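Local structure of glutathione peroxidase (Schistosoma mansoni, 2V1M) at residues Cys72-Pro80 with Asn128-Lys136; Phe117-Asn128 with Phe137-Arg148. The protein catalyses the reduction of hydrogen peroxide by glutathione, yielding glutathione disulfide and water. All coordinates share one frame; numbering follows the deposited sequence. Where two conformers were deposited one is given.

Contact 1. Residues Cys72-Pro80 with Asn128-Lys136; sequences CNQFGGQEP and NNIKWNFSK. With SO4 (sulfate ion), chain B; SO4 (sulfate ion), chain C.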
loop_
_atom_site.group_PDB
_atom_site.type_symbol
_atom_site.label_atom_id
_atom_site.label_comp_id
_atom_site.label_asym_id
_atom_site.label_seq_id
_atom_site.Cartn_x
_atom_site.Cartn_y
_atom_site.Cartn_z
ATOM N N CYS A 72 -1.712 8.298 5.294
ATOM C CA CYS A 72 -2.901 9.090 4.939
ATOM C C CYS A 72 -3.581 9.498 6.232
ATOM O O CYS A 72 -3.798 8.656 7.113
ATOM C CB CYS A 72 -3.857 8.216 4.075
ATOM S SG CYS A 72 -5.427 9.028 3.715
ATOM N N ASN A 73 -3.900 10.802 6.344
ATOM C CA ASN A 73 -4.504 11.369 7.537
ATOM C C ASN A 73 -6.020 11.645 7.374
ATOM O O ASN A 73 -6.554 12.506 8.088
ATOM C CB ASN A 73 -3.778 12.658 7.966
ATOM C CG ASN A 73 -4.113 13.042 9.399
ATOM O OD1 ASN A 73 -4.291 12.186 10.264
ATOM N ND2 ASN A 73 -4.192 14.331 9.665
ATOM N N GLN A 74 -6.698 10.933 6.464
ATOM C CA GLN A 74 -8.123 11.165 6.247
ATOM C C GLN A 74 -9.031 10.414 7.206
ATOM O O GLN A 74 -10.253 10.632 7.146
ATOM C CB GLN A 74 -8.513 10.858 4.803
ATOM C CG GLN A 74 -7.930 11.862 3.845
ATOM C CD GLN A 74 -8.396 11.602 2.429
ATOM O OE1 GLN A 74 -8.112 10.545 1.848
ATOM N NE2 GLN A 74 -9.155 12.558 1.870
ATOM N N PHE A 75 -8.492 9.541 8.075
ATOM C CA PHE A 75 -9.310 8.637 8.874
ATOM C C PHE A 75 -9.045 8.877 10.362
ATOM O O PHE A 75 -8.099 8.336 10.921
ATOM C CB PHE A 75 -9.059 7.184 8.448
ATOM C CG PHE A 75 -9.292 6.963 6.970
ATOM C CD1 PHE A 75 -10.594 7.004 6.445
ATOM C CD2 PHE A 75 -8.216 6.835 6.108
ATOM C CE1 PHE A 75 -10.794 6.844 5.074
ATOM C CE2 PHE A 75 -8.427 6.660 4.739
ATOM C CZ PHE A 75 -9.732 6.664 4.230
ATOM N N GLY A 76 -9.919 9.677 10.956
ATOM C CA GLY A 76 -9.840 9.902 12.387
ATOM C C GLY A 76 -8.621 10.699 12.836
ATOM O O GLY A 76 -8.254 10.665 14.012
ATOM N N GLY A 77 -7.988 11.416 11.918
ATOM C CA GLY A 77 -6.757 12.162 12.245
ATOM C C GLY A 77 -5.682 11.226 12.820
ATOM O O GLY A 77 -4.891 11.625 13.692
ATOM N N GLN A 78 -5.587 10.010 12.268
ATOM C CA GLN A 78 -4.693 8.993 12.812
ATOM C C GLN A 78 -3.303 8.935 12.183
ATOM O O GLN A 78 -2.475 8.109 12.601
ATOM C CB GLN A 78 -5.394 7.633 12.818
ATOM C CG GLN A 78 -6.544 7.644 13.789
ATOM C CD GLN A 78 -7.377 6.355 13.787
ATOM O OE1 GLN A 78 -7.203 5.451 12.973
ATOM N NE2 GLN A 78 -8.315 6.268 14.723
ATOM N N GLU A 79 -2.999 9.858 11.259
ATOM C CA GLU A 79 -1.643 10.027 10.739
ATOM C C GLU A 79 -1.276 11.512 10.761
ATOM O O GLU A 79 -1.025 12.126 9.744
ATOM C CB GLU A 79 -1.527 9.445 9.326
ATOM C CG GLU A 79 -0.078 9.347 8.806
ATOM C CD GLU A 79 0.662 8.163 9.398
ATOM O OE1 GLU A 79 0.830 8.120 10.650
ATOM O OE2 GLU A 79 1.052 7.242 8.630
ATOM N N PRO A 80 -1.248 12.122 11.976
ATOM C CA PRO A 80 -1.008 13.572 12.047
ATOM C C PRO A 80 0.434 13.987 11.824
ATOM O O PRO A 80 0.677 15.178 11.530
ATOM C CB PRO A 80 -1.469 13.930 13.477
ATOM C CG PRO A 80 -1.136 12.643 14.247
ATOM C CD PRO A 80 -1.561 11.547 13.296
ATOM N N ASN A 128 -17.549 2.614 -2.705
ATOM C CA ASN A 128 -16.208 2.528 -3.254
ATOM C C ASN A 128 -15.102 3.305 -2.532
ATOM O O ASN A 128 -13.918 3.014 -2.741
ATOM C CB ASN A 128 -16.178 2.874 -4.744
ATOM C CG ASN A 128 -15.081 2.112 -5.471
ATOM O OD1 ASN A 128 -14.728 1.000 -5.051
ATOM N ND2 ASN A 128 -14.564 2.649 -6.549
ATOM N N ASN A 129 -15.406 4.377 -1.801
ATOM C CA ASN A 129 -14.342 5.081 -1.073
ATOM C C ASN A 129 -13.602 4.100 -0.166
ATOM O O ASN A 129 -14.160 3.147 0.351
ATOM C CB ASN A 129 -14.924 6.188 -0.163
ATOM C CG ASN A 129 -15.156 7.499 -0.902
ATOM O OD1 ASN A 129 -15.101 7.547 -2.137
ATOM N ND2 ASN A 129 -15.376 8.576 -0.149
ATOM N N ILE A 130 -12.339 4.391 0.093
ATOM C CA ILE A 130 -11.538 3.689 1.102
ATOM C C ILE A 130 -12.228 3.922 2.456
ATOM O O ILE A 130 -12.597 5.065 2.788
ATOM C CB ILE A 130 -10.086 4.200 1.123
ATOM C CG1 ILE A 130 -9.422 4.130 -0.257
ATOM C CG2 ILE A 130 -9.274 3.491 2.202
ATOM C CD1 ILE A 130 -9.445 2.739 -0.892
ATOM N N LYS A 131 -12.396 2.853 3.225
ATOM C CA LYS A 131 -13.223 2.960 4.413
ATOM C C LYS A 131 -12.493 3.323 5.691
ATOM O O LYS A 131 -13.092 3.934 6.584
ATOM C CB LYS A 131 -13.990 1.682 4.633
ATOM C CG LYS A 131 -15.071 1.475 3.605
ATOM C CD LYS A 131 -15.651 0.066 3.738
ATOM C CE LYS A 131 -16.849 -0.182 2.842
ATOM N NZ LYS A 131 -16.561 0.072 1.414
ATOM N N TRP A 132 -11.216 2.975 5.800
ATOM C CA TRP A 132 -10.429 3.341 6.977
ATOM C C TRP A 132 -8.952 3.125 6.633
ATOM O O TRP A 132 -8.605 2.729 5.506
ATOM C CB TRP A 132 -10.870 2.547 8.248
ATOM C CG TRP A 132 -10.543 3.269 9.518
ATOM C CD1 TRP A 132 -9.643 2.890 10.479
ATOM C CD2 TRP A 132 -11.075 4.531 9.948
ATOM N NE1 TRP A 132 -9.592 3.842 11.482
ATOM C CE2 TRP A 132 -10.450 4.861 11.175
ATOM C CE3 TRP A 132 -12.049 5.423 9.429
ATOM C CZ2 TRP A 132 -10.767 6.030 11.896
ATOM C CZ3 TRP A 132 -12.365 6.584 10.157
ATOM C CH2 TRP A 132 -11.714 6.869 11.376
ATOM N N ASN A 133 -8.085 3.373 7.611
ATOM C CA ASN A 133 -6.673 3.011 7.462
ATOM C C ASN A 133 -6.527 1.509 7.202
ATOM O O ASN A 133 -7.304 0.688 7.688
ATOM C CB ASN A 133 -5.911 3.424 8.712
ATOM C CG ASN A 133 -6.181 4.853 9.105
ATOM O OD1 ASN A 133 -5.912 5.794 8.341
ATOM N ND2 ASN A 133 -6.760 5.027 10.296
ATOM N N PHE A 134 -5.447 1.165 6.495
ATOM C CA PHE A 134 -5.015 -0.212 6.267
ATOM C C PHE A 134 -5.912 -1.011 5.334
ATOM O O PHE A 134 -6.015 -2.223 5.468
ATOM C CB PHE A 134 -4.729 -0.961 7.577
ATOM C CG PHE A 134 -3.628 -0.302 8.376
ATOM C CD1 PHE A 134 -2.295 -0.436 7.995
ATOM C CD2 PHE A 134 -3.916 0.447 9.523
ATOM C CE1 PHE A 134 -1.271 0.144 8.712
ATOM C CE2 PHE A 134 -2.885 1.043 10.237
ATOM C CZ PHE A 134 -1.574 0.913 9.862
ATOM N N SER A 135 -6.532 -0.351 4.351
ATOM C CA SER A 135 -7.051 -1.133 3.221
ATOM C C SER A 135 -5.842 -1.631 2.402
ATOM O O SER A 135 -4.713 -1.113 2.531
ATOM C CB SER A 135 -7.932 -0.259 2.336
ATOM O OG SER A 135 -8.810 -1.044 1.560
ATOM N N LYS A 136 -6.069 -2.663 1.581
ATOM C CA LYS A 136 -5.014 -3.280 0.779
ATOM C C LYS A 136 -5.474 -3.500 -0.641
ATOM O O LYS A 136 -6.590 -4.005 -0.869
ATOM C CB LYS A 136 -4.531 -4.620 1.368
ATOM C CG LYS A 136 -3.958 -4.550 2.770
ATOM C CD LYS A 136 -4.978 -4.760 3.925
ATOM C CE LYS A 136 -4.253 -4.674 5.249
ATOM N NZ LYS A 136 -5.175 -4.684 6.424
HETATM S S SO4 B . -13.582 -2.222 1.288
HETATM O O1 SO4 B . -14.169 -1.000 0.641
HETATM O O2 SO4 B . -14.710 -3.136 1.569
HETATM O O3 SO4 B . -12.645 -2.818 0.313
HETATM O O4 SO4 B . -12.944 -1.864 2.553
HETATM S S SO4 C . -20.266 3.750 -5.280
HETATM O O1 SO4 C . -21.599 4.320 -5.050
HETATM O O2 SO4 C . -20.388 2.291 -5.151
HETATM O O3 SO4 C . -19.870 4.114 -6.644
HETATM O O4 SO4 C . -19.291 4.249 -4.307
HETATM O O HOH W 1 -5.843 8.651 8.912
#
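At the probable active site, Gln78 of the loop after strand 65-71 meets Trp132 and Asn133, next to the cysteinesulfonic acid at position 43. Gln78, extended beyond CG, lays its amide almost perpendicular to the indole (88°), with NE2 in the indole plane at its edge. Its OE1 accepts a weak, bent hydrogen bond from Trp132 NE1 (3.2 Å, 126° at the hydrogen). The same OE1 lies 2.7 Å from Asn133 ND2, but the angle is too poor for a bond; ND2 is instead hydrogen-bonded to OD2 of the cysteinesulfonic acid. Gln78, Trp132, Asn133 and residue 43 are consistent with the tetrad of the glutathione peroxidase family. In this thioredoxin-like fold one loop follows strand 65-71, the other leads into strand 136-139, and Phe75 of the first packs on the second. Its CB sits over the six-membered ring of Trp132, 3.5 Å from the centroid, while Trp132 CA covers one face of the phenyl ring and Gln74 CB the other. Phe75 CZ reaches Ile130 CG2 at 3.8 Å, and Asn133 OD1 touches the ring edge at CD2, 3.4 Å away. A water accepts from Phe75 N and lies within hydrogen-bonding distance of Cys72 O (2.7 Å) and Asn133 OD1 (2.9 Å).

Contact 2. Residues Phe117-Asn128 with Phe137-Arg148; sequences FLKSRQHGTLTN and FLVDRQGQPVKR. With SO4 (sulfate ion), chain B; SO4 (sulfate ion), chain C.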
loop_
_atom_site.group_PDB
_atom_site.type_symbol
_atom_site.label_atom_id
_atom_site.label_comp_id
_atom_site.label_asym_id
_atom_site.label_seq_id
_atom_site.Cartn_x
_atom_site.Cartn_y
_atom_site.Cartn_z
ATOM N N PHE A 117 -6.944 5.528 -9.510
ATOM C CA PHE A 117 -6.799 4.368 -10.389
ATOM C C PHE A 117 -7.148 3.066 -9.664
ATOM O O PHE A 117 -7.909 2.223 -10.203
ATOM C CB PHE A 117 -5.372 4.316 -10.950
ATOM C CG PHE A 117 -5.110 3.110 -11.791
ATOM C CD1 PHE A 117 -5.667 2.998 -13.086
ATOM C CD2 PHE A 117 -4.312 2.064 -11.314
ATOM C CE1 PHE A 117 -5.410 1.887 -13.868
ATOM C CE2 PHE A 117 -4.058 0.943 -12.113
ATOM C CZ PHE A 117 -4.604 0.867 -13.392
ATOM N N LEU A 118 -6.559 2.824 -8.493
ATOM C CA LEU A 118 -6.825 1.575 -7.760
ATOM C C LEU A 118 -8.337 1.397 -7.557
ATOM O O LEU A 118 -8.887 0.320 -7.815
ATOM C CB LEU A 118 -6.108 1.594 -6.419
ATOM C CG LEU A 118 -4.570 1.518 -6.498
ATOM C CD1 LEU A 118 -4.006 1.742 -5.096
ATOM C CD2 LEU A 118 -4.116 0.166 -7.054
ATOM N N LYS A 119 -8.994 2.447 -7.068
ATOM C CA LYS A 119 -10.441 2.379 -6.804
ATOM C C LYS A 119 -11.249 2.214 -8.094
ATOM O O LYS A 119 -12.332 1.635 -8.051
ATOM C CB LYS A 119 -10.905 3.619 -6.045
ATOM C CG LYS A 119 -10.371 3.711 -4.621
ATOM C CD LYS A 119 -11.012 4.855 -3.842
ATOM C CE LYS A 119 -10.680 6.211 -4.412
ATOM N NZ LYS A 119 -11.402 7.253 -3.662
ATOM N N SER A 120 -10.712 2.684 -9.226
ATOM C CA SER A 120 -11.420 2.516 -10.506
ATOM C C SER A 120 -11.353 1.066 -11.003
ATOM O O SER A 120 -12.132 0.683 -11.897
ATOM C CB SER A 120 -10.857 3.436 -11.591
ATOM O OG SER A 120 -9.651 2.961 -12.137
ATOM N N ARG A 121 -10.414 0.270 -10.462
ATOM C CA ARG A 121 -10.209 -1.109 -10.911
ATOM C C ARG A 121 -10.832 -2.164 -10.004
ATOM O O ARG A 121 -11.141 -3.260 -10.519
ATOM C CB ARG A 121 -8.707 -1.405 -11.123
ATOM C CG ARG A 121 -8.078 -0.653 -12.288
ATOM C CD ARG A 121 -8.709 -1.086 -13.629
ATOM N NE ARG A 121 -7.999 -0.577 -14.802
ATOM C CZ ARG A 121 -6.919 -1.143 -15.339
ATOM N NH1 ARG A 121 -6.411 -2.259 -14.833
ATOM N NH2 ARG A 121 -6.367 -0.580 -16.414
ATOM N N GLN A 122 -10.931 -1.877 -8.698
ATOM C CA GLN A 122 -11.500 -2.853 -7.759
ATOM C C GLN A 122 -12.435 -2.138 -6.809
ATOM O O GLN A 122 -12.001 -1.253 -6.040
ATOM C CB GLN A 122 -10.400 -3.555 -6.948
ATOM C CG GLN A 122 -9.589 -4.554 -7.746
ATOM C CD GLN A 122 -10.432 -5.741 -8.205
ATOM O OE1 GLN A 122 -10.626 -5.953 -9.437
ATOM N NE2 GLN A 122 -10.987 -6.494 -7.306
ATOM N N HIS A 123 -13.702 -2.529 -6.875
ATOM C CA HIS A 123 -14.758 -1.921 -6.072
ATOM C C HIS A 123 -14.700 -2.436 -4.624
ATOM O O HIS A 123 -14.427 -3.620 -4.370
ATOM C CB HIS A 123 -16.105 -2.252 -6.677
ATOM C CG HIS A 123 -17.198 -1.335 -6.197
ATOM N ND1 HIS A 123 -17.839 -1.535 -4.993
ATOM C CD2 HIS A 123 -17.745 -0.212 -6.734
ATOM C CE1 HIS A 123 -18.749 -0.591 -4.817
ATOM N NE2 HIS A 123 -18.706 0.232 -5.850
ATOM N N GLY A 124 -14.995 -1.523 -3.705
ATOM C CA GLY A 124 -15.086 -1.873 -2.290
ATOM C C GLY A 124 -16.397 -2.601 -1.957
ATOM O O GLY A 124 -17.229 -2.913 -2.831
ATOM N N THR A 125 -16.600 -2.835 -0.669
ATOM C CA THR A 125 -17.870 -3.456 -0.234
ATOM C C THR A 125 -18.920 -2.373 -0.156
ATOM O O THR A 125 -18.769 -1.396 0.615
ATOM C CB THR A 125 -17.693 -4.143 1.128
ATOM O OG1 THR A 125 -16.624 -5.092 1.049
ATOM C CG2 THR A 125 -19.002 -4.875 1.531
ATOM N N LEU A 126 -19.989 -2.548 -0.933
ATOM C CA LEU A 126 -21.157 -1.663 -1.051
ATOM C C LEU A 126 -20.830 -0.353 -1.738
ATOM O O LEU A 126 -21.383 -0.057 -2.804
ATOM C CB LEU A 126 -21.845 -1.463 0.302
ATOM C CG LEU A 126 -22.866 -2.543 0.635
ATOM C CD1 LEU A 126 -22.238 -3.916 0.550
ATOM C CD2 LEU A 126 -23.343 -2.299 2.058
ATOM N N THR A 127 -19.983 0.444 -1.117
ATOM C CA THR A 127 -19.537 1.705 -1.658
ATOM C C THR A 127 -18.034 1.644 -1.938
ATOM O O THR A 127 -17.330 0.744 -1.476
ATOM C CB THR A 127 -19.856 2.853 -0.700
ATOM O OG1 THR A 127 -19.293 2.539 0.583
ATOM C CG2 THR A 127 -21.387 3.031 -0.529
ATOM N N ASN A 128 -17.549 2.614 -2.705
ATOM C CA ASN A 128 -16.208 2.528 -3.254
ATOM C C ASN A 128 -15.102 3.305 -2.532
ATOM O O ASN A 128 -13.918 3.014 -2.741
ATOM C CB ASN A 128 -16.178 2.874 -4.744
ATOM C CG ASN A 128 -15.081 2.112 -5.471
ATOM O OD1 ASN A 128 -14.728 1.000 -5.051
ATOM N ND2 ASN A 128 -14.564 2.649 -6.549
ATOM N N PHE A 137 -4.614 -3.181 -1.619
ATOM C CA PHE A 137 -4.829 -3.555 -3.027
ATOM C C PHE A 137 -3.697 -4.458 -3.467
ATOM O O PHE A 137 -2.507 -4.171 -3.201
ATOM C CB PHE A 137 -4.881 -2.339 -3.959
ATOM C CG PHE A 137 -6.114 -1.507 -3.798
ATOM C CD1 PHE A 137 -7.199 -1.664 -4.652
ATOM C CD2 PHE A 137 -6.209 -0.550 -2.784
ATOM C CE1 PHE A 137 -8.337 -0.871 -4.536
ATOM C CE2 PHE A 137 -7.327 0.245 -2.660
ATOM C CZ PHE A 137 -8.402 0.075 -3.517
ATOM N N LEU A 138 -4.047 -5.548 -4.151
ATOM C CA LEU A 138 -3.083 -6.498 -4.679
ATOM C C LEU A 138 -3.002 -6.289 -6.201
ATOM O O LEU A 138 -4.015 -6.308 -6.915
ATOM C CB LEU A 138 -3.532 -7.917 -4.355
ATOM C CG LEU A 138 -2.645 -9.045 -4.860
ATOM C CD1 LEU A 138 -1.221 -8.933 -4.289
ATOM C CD2 LEU A 138 -3.271 -10.393 -4.534
ATOM N N VAL A 139 -1.761 -6.098 -6.663
ATOM C CA VAL A 139 -1.435 -5.731 -8.044
ATOM C C VAL A 139 -0.518 -6.812 -8.603
ATOM O O VAL A 139 0.504 -7.182 -7.986
ATOM C CB VAL A 139 -0.755 -4.362 -8.056
ATOM C CG1 VAL A 139 -0.344 -3.951 -9.501
ATOM C CG2 VAL A 139 -1.614 -3.285 -7.411
ATOM N N ASP A 140 -0.878 -7.324 -9.786
ATOM C CA ASP A 140 -0.108 -8.396 -10.394
ATOM C C ASP A 140 1.207 -7.887 -11.042
ATOM O O ASP A 140 1.541 -6.693 -11.009
ATOM C CB ASP A 140 -1.015 -9.182 -11.363
ATOM C CG ASP A 140 -1.322 -8.453 -12.680
ATOM O OD1 ASP A 140 -0.715 -7.400 -12.982
ATOM O OD2 ASP A 140 -2.210 -8.993 -13.382
ATOM N N ARG A 141 1.949 -8.848 -11.601
ATOM C CA ARG A 141 3.255 -8.545 -12.207
ATOM C C ARG A 141 3.174 -7.674 -13.465
ATOM O O ARG A 141 4.234 -7.242 -13.945
ATOM C CB ARG A 141 3.993 -9.817 -12.543
ATOM C CG ARG A 141 4.451 -10.636 -11.301
ATOM C CD ARG A 141 5.263 -11.835 -11.728
ATOM N NE ARG A 141 5.697 -12.758 -10.670
ATOM C CZ ARG A 141 6.785 -12.604 -9.920
ATOM N NH1 ARG A 141 7.512 -11.500 -9.983
ATOM N NH2 ARG A 141 7.158 -13.553 -9.057
ATOM N N GLN A 142 1.957 -7.448 -13.980
ATOM C CA GLN A 142 1.706 -6.536 -15.101
ATOM C C GLN A 142 1.077 -5.225 -14.645
ATOM O O GLN A 142 0.597 -4.433 -15.464
ATOM C CB GLN A 142 0.853 -7.223 -16.195
ATOM C CG GLN A 142 1.594 -8.327 -16.900
ATOM C CD GLN A 142 1.719 -9.602 -16.088
ATOM O OE1 GLN A 142 0.746 -10.086 -15.506
ATOM N NE2 GLN A 142 2.917 -10.160 -16.070
ATOM N N GLY A 143 1.080 -4.956 -13.344
ATOM C CA GLY A 143 0.659 -3.661 -12.842
ATOM C C GLY A 143 -0.857 -3.483 -12.768
ATOM O O GLY A 143 -1.341 -2.355 -12.640
ATOM N N GLN A 144 -1.592 -4.601 -12.825
ATOM C CA GLN A 144 -3.066 -4.581 -12.822
ATOM C C GLN A 144 -3.573 -4.847 -11.405
ATOM O O GLN A 144 -3.262 -5.892 -10.819
ATOM C CB GLN A 144 -3.608 -5.656 -13.763
ATOM C CG GLN A 144 -2.988 -5.584 -15.158
ATOM C CD GLN A 144 -3.285 -4.268 -15.828
ATOM O OE1 GLN A 144 -4.446 -3.968 -16.102
ATOM N NE2 GLN A 144 -2.265 -3.463 -16.080
ATOM N N PRO A 145 -4.372 -3.927 -10.837
ATOM C CA PRO A 145 -5.008 -4.192 -9.507
ATOM C C PRO A 145 -6.115 -5.239 -9.683
ATOM O O PRO A 145 -7.115 -5.000 -10.383
ATOM C CB PRO A 145 -5.576 -2.838 -9.089
ATOM C CG PRO A 145 -4.883 -1.815 -10.012
ATOM C CD PRO A 145 -4.716 -2.567 -11.317
ATOM N N VAL A 146 -5.919 -6.405 -9.057
ATOM C CA VAL A 146 -6.832 -7.517 -9.253
ATOM C C VAL A 146 -7.536 -7.959 -7.979
ATOM O O VAL A 146 -8.422 -8.845 -8.082
ATOM C CB VAL A 146 -6.196 -8.711 -9.994
ATOM C CG1 VAL A 146 -5.771 -8.304 -11.397
ATOM C CG2 VAL A 146 -5.018 -9.280 -9.195
ATOM N N LYS A 147 -7.224 -7.382 -6.804
ATOM C CA LYS A 147 -8.005 -7.694 -5.618
ATOM C C LYS A 147 -7.877 -6.531 -4.663
ATOM O O LYS A 147 -6.845 -5.837 -4.618
ATOM C CB LYS A 147 -7.587 -9.013 -4.966
ATOM C CG LYS A 147 -8.699 -9.623 -4.090
ATOM C CD LYS A 147 -8.602 -11.141 -4.029
ATOM C CE LYS A 147 -9.547 -11.725 -3.003
ATOM N NZ LYS A 147 -9.372 -13.201 -2.884
ATOM N N ARG A 148 -8.910 -6.349 -3.848
ATOM C CA ARG A 148 -8.971 -5.304 -2.838
ATOM C C ARG A 148 -9.469 -5.926 -1.537
ATOM O O ARG A 148 -10.413 -6.756 -1.536
ATOM C CB ARG A 148 -9.972 -4.229 -3.298
ATOM C CG ARG A 148 -10.273 -3.143 -2.303
ATOM C CD ARG A 148 -11.280 -2.156 -2.923
ATOM N NE ARG A 148 -11.737 -1.187 -1.938
ATOM C CZ ARG A 148 -12.248 0.005 -2.247
ATOM N NH1 ARG A 148 -12.285 0.433 -3.523
ATOM N NH2 ARG A 148 -12.700 0.797 -1.276
HETATM S S SO4 B . -13.582 -2.222 1.288
HETATM O O1 SO4 B . -14.169 -1.000 0.641
HETATM O O2 SO4 B . -14.710 -3.136 1.569
HETATM O O3 SO4 B . -12.645 -2.818 0.313
HETATM O O4 SO4 B . -12.944 -1.864 2.553
HETATM S S SO4 C . -20.266 3.750 -5.280
HETATM O O1 SO4 C . -21.599 4.320 -5.050
HETATM O O2 SO4 C . -20.388 2.291 -5.151
HETATM O O3 SO4 C . -19.870 4.114 -6.644
HETATM O O4 SO4 C . -19.291 4.249 -4.307
HETATM O O HOH W 2 -7.174 -4.198 -13.071
#
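Leu118 and Phe137 form the dense centre of this helix-on-sheet contact: CB of the leucine stands over the middle of the phenyl ring, 3.8 Å from its centroid, and Arg148 CG backs the opposite face. Beside them Pro145 CG is clasped between Leu118 CD2 and Phe117 CE2, each 3.6 Å away. Arg148 works differently. With CG anti to the backbone N (174°) and the chain straight to NE, its guanidinium reaches the loop beyond the helix, where NH1 (3.2 Å) and NH2 (2.9 Å) both grip Asn128 O and NH1 also donates to Gln122 O at 3.0 Å, in the plane of that carbonyl. Gly124 CA sits over the centre of one guanidinium face. Hydrogen bonds from Asn128 ND2 to Lys119 O and from Gly124 N to Asn128 OD1 hold the loop in place. At the margin a sulfate ion takes up Arg148 NE, and Arg121 NH1 makes a firm link to Gln144 OE1 (2.9 Å) from above the amide plane and shares a water with Pro145 O. Looser are Val146 and Lys147, which point away from the helix and are exposed. The axes of helix 117-121 and strand 145-148 lie at 79°, the helix packing on one side of the sheet, whereas Leu138 turns from it to helix 159-167.

How the contacts relate
Contacts 1 and 2 have centres 16 Å apart and interleave along the chain: 72-80 comes first, then 117-128, 128-136 and 137-148, with Asn128 common to both. The loop after helix 113-121 serves both contacts, its first part in contact 2 and its second in contact 1, before it enters strand 136-139. The two also touch directly: Ile130 CD1 packs 3.7 Å from Phe137 CE2, and Lys131 NZ lies 2.8 Å from Thr125 O, a probable hydrogen bond. Both reach the same two sulfate ions. The loop bearing Trp132 and Asn133 thus runs from helix 113-121 to the internal strand 136-139, and the helix packs on that strand and its edge neighbour 145-149.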